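Actin-binding protein, cofilin/tropomyosin family protein, putative (Entamoeba histolytica, PDB 4LIZ) binds actin filaments and stabilises them, and may thereby contribute to phagocytosis and pseudopod formation in this parasite. Local coordinates at residues Ser2-Ser7 and Phe29-Gln34; Ala53-Asp58 and Thr119-Leu124; Ile100-Val105 and His113-Ala118. All blocks are in the same frame, centred on the assembly; numbering follows the deposited sequence.

How the interactions relate
All three contacts gather round the five-stranded mixed sheet of an ADF-homology domain. Interactions 1 and 3 share helix 92-108: the N-terminal segment 2-7 of interaction 1 packs on it, with Phe4 CB 3.7 Å from Leu101 CD1 and Ser2 OG 2.7 Å from Asp104 OD2, a probable hydrogen bond, while Lys102 of the same helix serves interaction 3. Segment 119-124 of interaction 2 continues directly from strand 114-118 of interaction 3, and Leu124 CG lies 3.8 Å from Ala118 CB. Interactions 1 and 2 do not touch; their centres are 20 Å apart. None of the three includes a residue of the sodium site or of the F-loop, probably important for stable actin binding.

Interaction 1. Residues Ser2-Ser7 and Phe29-Gln34; sequences SGFDLS and FGVQTQ
The ring of Phe4 meets the end of strand 26-32 through one ring carbon, CE2, which lies 3.4 Å from CG1 of Val31. The two side chains cross at about a right angle, and the methyl group approaches the ring obliquely. Val31 presents this branch because CG1 is anti to the backbone N (chi1 -180°); the next ring atom from CG1 is CZ, at 4.0 Å. The same CE2 stands 3.6 Å from the carbonyl O of Gln32, again obliquely. A phenylalanine suits the place because its length bridges two backbones whose nearest CA atoms, in Phe4 and Thr33, are 8.5 Å apart. It also touches Leu101, so that this N-terminal segment of the ADF-homology domain, before helix 10-17, lies between helix 92-108 and strand 26-32 of the central sheet.

Two small turns shape the segment that carries the ring. In an ST turn, Ser2 OG accepts a bond from Phe4 N at 3.2 Å. Gly3 between them has a positive phi of 82°, where a CB would press on the carbonyl O before it. Further on, Asp5 OD1 takes two donors from Ser7: the backbone N at 2.8 Å, which closes an Asx turn, and OG at 2.7 Å, on the syn side, tilted somewhat out of the carboxylate plane.

With 101 Å² buried and no polar bond between the segments, this is a small van der Waals contact at the surface. Backbone bonds of Asp5 to Asn36 and Leu38 also hold segment 2-7, and its polar turns probably help to set the chain's course.

Interaction 2. Residues Ala53-Asp58 and Thr119-Leu124; sequences AALKED and TSLDDL
This is a buried apolar contact between leucines on one face of the sheet of the ADF-homology fold, where the chain leaving helix 48-54 faces the turn that joins strand 114-118 to helix 126-137. Leu55 and Leu124 reach toward each other tip to tip, their CD1 methyl groups 3.6 Å apart. In Leu55 the CG sits anti to the carbonyl carbon (chi1 -65°), and chi2 near 175° extends the chain toward its partner. Leu121 adds a looser touch from a more exposed position, its CD2 lying 4.3 Å from Leu55 CB. Branched, flexible and wholly apolar, leucine suits such a place: Leu55 also packs on Val28 and Trp84 of the sheet, and Leu124 on Ile82.

Residues 121-123 form a short 3-10 segment that carries Leu121 and leads directly into Leu124. Its start is held by an ST turn, Ser120 OG accepting from Asp122 N at 3.0 Å. An aspartate suits position 123 because its carboxylate can gather backbone N-H groups of the turn. Asp123 OD2 is gripped twice, by Thr119 N at 2.9 Å nearly along the C-O axis and by Ser120 N at 3.2 Å from above the carboxylate plane.

Interaction 3. Residues Ile100-Val105 and His113-Ala118; sequences ILKGDV and HIELHA
Helix 92-108 and strand 114-118 come no nearer in these segments than 10.0 Å between the CA atoms of Lys102 and His117, a gap bridged by long side chains. The two elements belong to the beta-alpha-beta unit formed by strand 76-85, helix 92-108 and strand 114-118, in which the strands lie parallel.

Lys102 is the bridging residue. Its CG is anti to the backbone N (chi1 -179°), sending the chain toward the strand, and a bend at chi3 of -59° turns the outer part. This brings CD to the carboxylate of Glu115, 3.5 Å from OE2. Glu115 extends to meet it, and the two chains cross at a slant. The ammonium itself lies beyond salt-bridge distance, NZ being 4.4 Å from OE2; the carboxylate has its salt bridge through OE1 with Lys106, one turn further along the helix. Two lysines near one carboxylate would probably favour its charged form.

Lysine suits this partly exposed site because its side chain also packs on Phe62 of strand 60-69 and Ser83 of strand 76-85, while the amine stays near polar groups. Lys102 NZ stands obliquely to the His117 ring, 4.1 Å from ND1, which is itself hydrogen-bonded to Ser83 OG. A water completes the link, accepting from Lys102 NZ at 2.8 Å and donating to Glu115 OE2 at 2.7 Å.

Interaction 1. Residues Ser2-Ser7 and Phe29-Gln34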
loop_
_atom_site.group_PDB
_atom_site.type_symbol
_atom_site.label_atom_id
_atom_site.label_comp_id
_atom_site.label_asym_id
_atom_site.label_seq_id
_atom_site.Cartn_x
_atom_site.Cartn_y
_atom_site.Cartn_z
ATOM N N SER A 2 16.280 -2.491 -7.451
ATOM C CA SER A 2 15.995 -3.784 -6.864
ATOM C C SER A 2 16.109 -5.059 -7.712
ATOM O O SER A 2 16.196 -6.081 -7.209
ATOM C CB SER A 2 14.628 -3.770 -6.181
ATOM O OG SER A 2 13.609 -3.921 -7.100
ATOM N N GLY A 3 15.967 -4.932 -8.999
ATOM C CA GLY A 3 15.897 -6.075 -9.873
ATOM C C GLY A 3 14.548 -6.747 -9.990
ATOM O O GLY A 3 14.452 -7.824 -10.495
ATOM N N PHE A 4 13.518 -6.136 -9.427
ATOM C CA PHE A 4 12.185 -6.690 -9.502
ATOM C C PHE A 4 11.434 -6.099 -10.687
ATOM O O PHE A 4 11.580 -4.950 -10.946
ATOM C CB PHE A 4 11.409 -6.380 -8.209
ATOM C CG PHE A 4 11.580 -7.405 -7.150
ATOM C CD1 PHE A 4 12.762 -7.496 -6.455
ATOM C CD2 PHE A 4 10.608 -8.290 -6.881
ATOM C CE1 PHE A 4 12.933 -8.457 -5.503
ATOM C CE2 PHE A 4 10.774 -9.239 -5.926
ATOM C CZ PHE A 4 11.939 -9.329 -5.237
ATOM N N ASP A 5 10.641 -6.937 -11.349
ATOM C CA ASP A 5 9.711 -6.521 -12.387
ATOM C C ASP A 5 8.480 -5.883 -11.712
ATOM O O ASP A 5 7.769 -6.546 -11.015
ATOM C CB ASP A 5 9.355 -7.743 -13.210
ATOM C CG ASP A 5 8.221 -7.501 -14.239
ATOM O OD1 ASP A 5 7.757 -6.402 -14.415
ATOM O OD2 ASP A 5 7.930 -8.490 -14.940
ATOM N N LEU A 6 8.322 -4.609 -12.004
ATOM C CA LEU A 6 7.183 -3.786 -11.470
ATOM C C LEU A 6 6.108 -3.472 -12.486
ATOM O O LEU A 6 5.278 -2.592 -12.282
ATOM C CB LEU A 6 7.691 -2.482 -10.808
ATOM C CG LEU A 6 8.710 -2.577 -9.697
ATOM C CD1 LEU A 6 8.907 -1.230 -9.035
ATOM C CD2 LEU A 6 8.418 -3.698 -8.755
ATOM N N SER A 7 6.130 -4.214 -13.616
ATOM C CA SER A 7 5.172 -4.008 -14.703
ATOM C C SER A 7 3.701 -4.022 -14.275
ATOM O O SER A 7 2.860 -3.400 -14.978
ATOM C CB SER A 7 5.451 -4.975 -15.841
ATOM O OG SER A 7 5.321 -6.280 -15.535
ATOM N N PHE A 29 -0.369 -5.709 -3.480
ATOM C CA PHE A 29 0.555 -6.420 -4.258
ATOM C C PHE A 29 1.328 -7.445 -3.470
ATOM O O PHE A 29 1.726 -7.171 -2.308
ATOM C CB PHE A 29 1.628 -5.481 -4.889
ATOM C CG PHE A 29 1.061 -4.371 -5.771
ATOM C CD1 PHE A 29 0.656 -4.703 -7.080
ATOM C CD2 PHE A 29 0.891 -3.073 -5.338
ATOM C CE1 PHE A 29 0.150 -3.699 -7.872
ATOM C CE2 PHE A 29 0.377 -2.105 -6.202
ATOM C CZ PHE A 29 -0.003 -2.453 -7.452
ATOM N N GLY A 30 1.459 -8.599 -4.049
ATOM C CA GLY A 30 2.356 -9.608 -3.532
ATOM C C GLY A 30 3.612 -9.719 -4.331
ATOM O O GLY A 30 3.836 -9.088 -5.372
ATOM N N VAL A 31 4.552 -10.464 -3.779
ATOM C CA VAL A 31 5.899 -10.534 -4.297
ATOM C C VAL A 31 6.223 -11.959 -4.673
ATOM O O VAL A 31 6.188 -12.839 -3.787
ATOM C CB VAL A 31 6.888 -9.917 -3.216
ATOM C CG1 VAL A 31 8.324 -9.958 -3.722
ATOM C CG2 VAL A 31 6.609 -8.502 -2.906
ATOM N N GLN A 32 6.549 -12.189 -5.936
ATOM C CA GLN A 32 7.052 -13.479 -6.427
ATOM C C GLN A 32 8.548 -13.349 -6.696
ATOM O O GLN A 32 9.092 -12.291 -6.930
ATOM C CB GLN A 32 6.355 -13.903 -7.699
ATOM C CG GLN A 32 4.876 -14.135 -7.508
ATOM C CD GLN A 32 4.147 -14.492 -8.792
ATOM O OE1 GLN A 32 4.735 -14.487 -9.907
ATOM N NE2 GLN A 32 2.872 -14.771 -8.665
ATOM N N THR A 33 9.245 -14.507 -6.574
ATOM C CA THR A 33 10.670 -14.591 -6.888
ATOM C C THR A 33 10.896 -15.633 -7.999
ATOM O O THR A 33 9.983 -16.422 -8.333
ATOM C CB THR A 33 11.477 -14.922 -5.636
ATOM O OG1 THR A 33 11.012 -16.170 -5.112
ATOM C CG2 THR A 33 11.302 -13.812 -4.565
ATOM N N GLN A 34 12.048 -15.529 -8.660
ATOM C CA GLN A 34 12.451 -16.478 -9.738
ATOM C C GLN A 34 11.370 -16.752 -10.770
ATOM O O GLN A 34 10.928 -17.871 -10.916
ATOM C CB GLN A 34 12.935 -17.801 -9.119
ATOM C CG GLN A 34 13.817 -17.580 -7.904
ATOM C CD GLN A 34 14.224 -18.894 -7.267
ATOM O OE1 GLN A 34 13.372 -19.733 -6.928
ATOM N NE2 GLN A 34 15.526 -19.091 -7.112
#

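Interaction 2. Residues Ala53-Asp58 and Thr119-Leu124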
loop_
_atom_site.group_PDB
_atom_site.type_symbol
_atom_site.label_atom_id
_atom_site.label_comp_id
_atom_site.label_asym_id
_atom_site.label_seq_id
_atom_site.Cartn_x
_atom_site.Cartn_y
_atom_site.Cartn_z
ATOM N N ALA A 53 -7.456 -7.420 5.298
ATOM C CA ALA A 53 -7.843 -8.766 5.024
ATOM C C ALA A 53 -7.014 -9.561 4.086
ATOM O O ALA A 53 -6.941 -10.785 4.098
ATOM C CB ALA A 53 -9.299 -8.765 4.527
ATOM N N ALA A 54 -6.332 -8.837 3.184
ATOM C CA ALA A 54 -5.440 -9.394 2.216
ATOM C C ALA A 54 -3.967 -9.558 2.628
ATOM O O ALA A 54 -3.230 -10.241 1.912
ATOM C CB ALA A 54 -5.499 -8.584 0.884
ATOM N N LEU A 55 -3.621 -8.956 3.767
ATOM C CA LEU A 55 -2.231 -9.019 4.229
ATOM C C LEU A 55 -1.939 -10.354 4.932
ATOM O O LEU A 55 -2.705 -10.637 5.862
ATOM C CB LEU A 55 -1.924 -7.846 5.094
ATOM C CG LEU A 55 -1.960 -6.491 4.403
ATOM C CD1 LEU A 55 -1.755 -5.313 5.378
ATOM C CD2 LEU A 55 -0.961 -6.389 3.303
ATOM N N LYS A 56 -0.914 -11.042 4.582
ATOM C CA LYS A 56 -0.650 -12.430 5.048
ATOM C C LYS A 56 0.584 -12.424 5.958
ATOM O O LYS A 56 1.591 -11.769 5.711
ATOM C CB LYS A 56 -0.464 -13.328 3.875
ATOM C CG LYS A 56 -1.621 -13.434 2.889
ATOM C CD LYS A 56 -2.929 -13.766 3.635
ATOM C CE LYS A 56 -4.116 -13.824 2.663
ATOM N NZ LYS A 56 -5.317 -13.421 3.431
ATOM N N GLU A 57 0.432 -13.139 7.079
ATOM C CA GLU A 57 1.482 -13.187 8.084
ATOM C C GLU A 57 2.792 -13.691 7.602
ATOM O O GLU A 57 3.850 -13.287 8.150
ATOM C CB GLU A 57 1.000 -14.159 9.221
ATOM C CG GLU A 57 1.893 -14.022 10.469
ATOM C CD GLU A 57 1.792 -15.152 11.466
ATOM O OE1 GLU A 57 0.759 -15.873 11.470
ATOM O OE2 GLU A 57 2.770 -15.263 12.250
ATOM N N ASP A 58 2.831 -14.458 6.573
ATOM C CA ASP A 58 4.059 -15.004 6.014
ATOM C C ASP A 58 4.595 -14.381 4.756
ATOM O O ASP A 58 5.420 -14.956 4.046
ATOM C CB ASP A 58 3.950 -16.516 5.863
ATOM C CG ASP A 58 2.991 -16.912 4.800
ATOM O OD1 ASP A 58 2.174 -16.064 4.392
ATOM O OD2 ASP A 58 3.076 -18.056 4.326
ATOM N N THR A 119 4.255 -4.639 10.332
ATOM C CA THR A 119 4.627 -6.022 10.474
ATOM C C THR A 119 3.513 -6.848 11.157
ATOM O O THR A 119 3.555 -8.016 11.131
ATOM C CB THR A 119 5.969 -6.206 11.251
ATOM O OG1 THR A 119 5.787 -5.803 12.599
ATOM C CG2 THR A 119 7.098 -5.392 10.581
ATOM N N SER A 120 2.543 -6.150 11.698
ATOM C CA SER A 120 1.409 -6.739 12.353
ATOM C C SER A 120 0.162 -5.911 12.018
ATOM O O SER A 120 0.254 -4.765 11.769
ATOM C CB SER A 120 1.681 -6.725 13.860
ATOM O OG SER A 120 0.578 -6.546 14.604
ATOM N N LEU A 121 -0.993 -6.566 12.046
ATOM C CA LEU A 121 -2.234 -5.864 11.841
ATOM C C LEU A 121 -2.491 -4.779 12.883
ATOM O O LEU A 121 -3.153 -3.865 12.578
ATOM C CB LEU A 121 -3.433 -6.814 11.672
ATOM C CG LEU A 121 -3.359 -7.763 10.488
ATOM C CD1 LEU A 121 -4.532 -8.705 10.468
ATOM C CD2 LEU A 121 -3.242 -7.065 9.138
ATOM N N ASP A 122 -1.935 -4.905 14.070
ATOM C CA ASP A 122 -2.059 -3.881 15.051
ATOM C C ASP A 122 -1.377 -2.598 14.666
ATOM O O ASP A 122 -1.586 -1.651 15.296
ATOM C CB ASP A 122 -1.497 -4.351 16.409
ATOM C CG ASP A 122 -2.261 -5.556 17.014
ATOM O OD1 ASP A 122 -3.460 -5.695 16.822
ATOM O OD2 ASP A 122 -1.648 -6.355 17.736
ATOM N N ASP A 123 -0.498 -2.628 13.668
ATOM C CA ASP A 123 0.168 -1.445 13.208
ATOM C C ASP A 123 -0.750 -0.602 12.333
ATOM O O ASP A 123 -0.403 0.458 11.980
ATOM C CB ASP A 123 1.422 -1.789 12.365
ATOM C CG ASP A 123 2.552 -2.398 13.176
ATOM O OD1 ASP A 123 2.619 -2.089 14.364
ATOM O OD2 ASP A 123 3.304 -3.163 12.639
ATOM N N LEU A 124 -1.884 -1.168 11.929
ATOM C CA LEU A 124 -2.747 -0.549 10.933
ATOM C C LEU A 124 -4.157 -0.356 11.482
ATOM O O LEU A 124 -4.952 -1.248 11.475
ATOM C CB LEU A 124 -2.794 -1.425 9.661
ATOM C CG LEU A 124 -1.451 -1.668 8.953
ATOM C CD1 LEU A 124 -1.639 -2.729 7.891
ATOM C CD2 LEU A 124 -0.941 -0.375 8.347
#

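Interaction 3. Residues Ile100-Val105 and His113-Ala118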
loop_
_atom_site.group_PDB
_atom_site.type_symbol
_atom_site.label_atom_id
_atom_site.label_comp_id
_atom_site.label_asym_id
_atom_site.label_seq_id
_atom_site.Cartn_x
_atom_site.Cartn_y
_atom_site.Cartn_z
ATOM N N ILE A 100 15.058 -1.688 -0.567
ATOM C CA ILE A 100 15.454 -1.366 -1.957
ATOM C C ILE A 100 14.179 -1.588 -2.864
ATOM O O ILE A 100 13.914 -0.748 -3.748
ATOM C CB ILE A 100 16.674 -2.119 -2.439
ATOM C CG1 ILE A 100 17.221 -1.508 -3.680
ATOM C CG2 ILE A 100 16.501 -3.574 -2.505
ATOM C CD1 ILE A 100 18.577 -1.993 -4.063
ATOM N N LEU A 101 13.406 -2.637 -2.571
ATOM C CA LEU A 101 12.201 -2.905 -3.411
ATOM C C LEU A 101 11.226 -1.774 -3.145
ATOM O O LEU A 101 10.576 -1.249 -4.079
ATOM C CB LEU A 101 11.665 -4.193 -3.042
ATOM C CG LEU A 101 10.330 -4.615 -3.739
ATOM C CD1 LEU A 101 10.446 -4.492 -5.233
ATOM C CD2 LEU A 101 10.001 -6.019 -3.321
ATOM N N LYS A 102 10.969 -1.395 -1.913
ATOM C CA LYS A 102 10.077 -0.303 -1.511
ATOM C C LYS A 102 10.426 0.990 -2.252
ATOM O O LYS A 102 9.548 1.713 -2.694
ATOM C CB LYS A 102 10.171 -0.116 0.012
ATOM C CG LYS A 102 9.304 0.937 0.556
ATOM C CD LYS A 102 9.787 1.317 2.046
ATOM C CE LYS A 102 9.773 0.174 2.976
ATOM N NZ LYS A 102 10.082 0.599 4.363
ATOM N N GLY A 103 11.725 1.303 -2.367
ATOM C CA GLY A 103 12.134 2.495 -3.043
ATOM C C GLY A 103 11.696 2.454 -4.497
ATOM O O GLY A 103 11.233 3.491 -5.043
ATOM N N ASP A 104 11.886 1.330 -5.152
ATOM C CA ASP A 104 11.483 1.158 -6.581
ATOM C C ASP A 104 9.950 1.309 -6.637
ATOM O O ASP A 104 9.416 1.979 -7.573
ATOM C CB ASP A 104 11.898 -0.128 -7.086
ATOM C CG ASP A 104 13.402 -0.238 -7.411
ATOM O OD1 ASP A 104 14.115 0.769 -7.333
ATOM O OD2 ASP A 104 13.730 -1.333 -7.812
ATOM N N VAL A 105 9.203 0.696 -5.737
ATOM C CA VAL A 105 7.759 0.764 -5.759
ATOM C C VAL A 105 7.286 2.190 -5.578
ATOM O O VAL A 105 6.377 2.658 -6.270
ATOM C CB VAL A 105 7.153 -0.155 -4.699
ATOM C CG1 VAL A 105 5.633 0.119 -4.475
ATOM C CG2 VAL A 105 7.414 -1.602 -5.006
ATOM N N HIS A 113 -0.122 10.514 0.638
ATOM C CA HIS A 113 -0.127 11.415 1.744
ATOM C C HIS A 113 0.466 10.902 2.979
ATOM O O HIS A 113 0.973 11.691 3.790
ATOM C CB HIS A 113 -1.554 11.856 1.999
ATOM C CG HIS A 113 -2.108 12.609 0.858
ATOM N ND1 HIS A 113 -2.769 12.000 -0.179
ATOM C CD2 HIS A 113 -2.019 13.929 0.531
ATOM C CE1 HIS A 113 -3.050 12.891 -1.104
ATOM N NE2 HIS A 113 -2.641 14.087 -0.667
ATOM N N ILE A 114 0.502 9.573 3.188
ATOM C CA ILE A 114 1.120 8.955 4.278
ATOM C C ILE A 114 1.726 7.660 3.820
ATOM O O ILE A 114 1.228 6.962 2.894
ATOM C CB ILE A 114 0.296 8.729 5.472
ATOM C CG1 ILE A 114 -0.878 7.883 5.178
ATOM C CG2 ILE A 114 -0.205 10.052 6.136
ATOM C CD1 ILE A 114 -1.507 7.333 6.445
ATOM N N GLU A 115 2.850 7.255 4.412
ATOM C CA GLU A 115 3.522 6.011 4.235
ATOM C C GLU A 115 3.676 5.319 5.566
ATOM O O GLU A 115 4.065 5.973 6.578
ATOM C CB GLU A 115 4.949 6.224 3.654
ATOM C CG GLU A 115 5.794 4.992 3.692
ATOM C CD GLU A 115 7.176 5.119 3.027
ATOM O OE1 GLU A 115 7.486 6.268 2.561
ATOM O OE2 GLU A 115 7.860 4.094 3.000
ATOM N N LEU A 116 3.330 4.055 5.644
ATOM C CA LEU A 116 3.383 3.254 6.858
ATOM C C LEU A 116 4.112 1.987 6.566
ATOM O O LEU A 116 3.891 1.321 5.505
ATOM C CB LEU A 116 2.009 2.862 7.373
ATOM C CG LEU A 116 1.037 4.043 7.466
ATOM C CD1 LEU A 116 -0.456 3.729 7.274
ATOM C CD2 LEU A 116 1.448 4.814 8.672
ATOM N N HIS A 117 4.986 1.516 7.434
ATOM C CA HIS A 117 5.520 0.240 7.386
ATOM C C HIS A 117 4.899 -0.620 8.525
ATOM O O HIS A 117 4.935 -0.188 9.729
ATOM C CB HIS A 117 7.077 0.198 7.572
ATOM C CG HIS A 117 7.658 -1.154 7.481
ATOM N ND1 HIS A 117 7.612 -1.955 6.362
ATOM C CD2 HIS A 117 8.218 -1.938 8.433
ATOM C CE1 HIS A 117 8.150 -3.112 6.585
ATOM N NE2 HIS A 117 8.528 -3.122 7.857
ATOM N N ALA A 118 4.419 -1.791 8.234
ATOM C CA ALA A 118 3.721 -2.597 9.222
ATOM C C ALA A 118 4.232 -4.015 9.152
ATOM O O ALA A 118 4.609 -4.575 8.128
ATOM C CB ALA A 118 2.199 -2.604 8.898
HETATM O O HOH W 1 7.636 1.995 4.676
#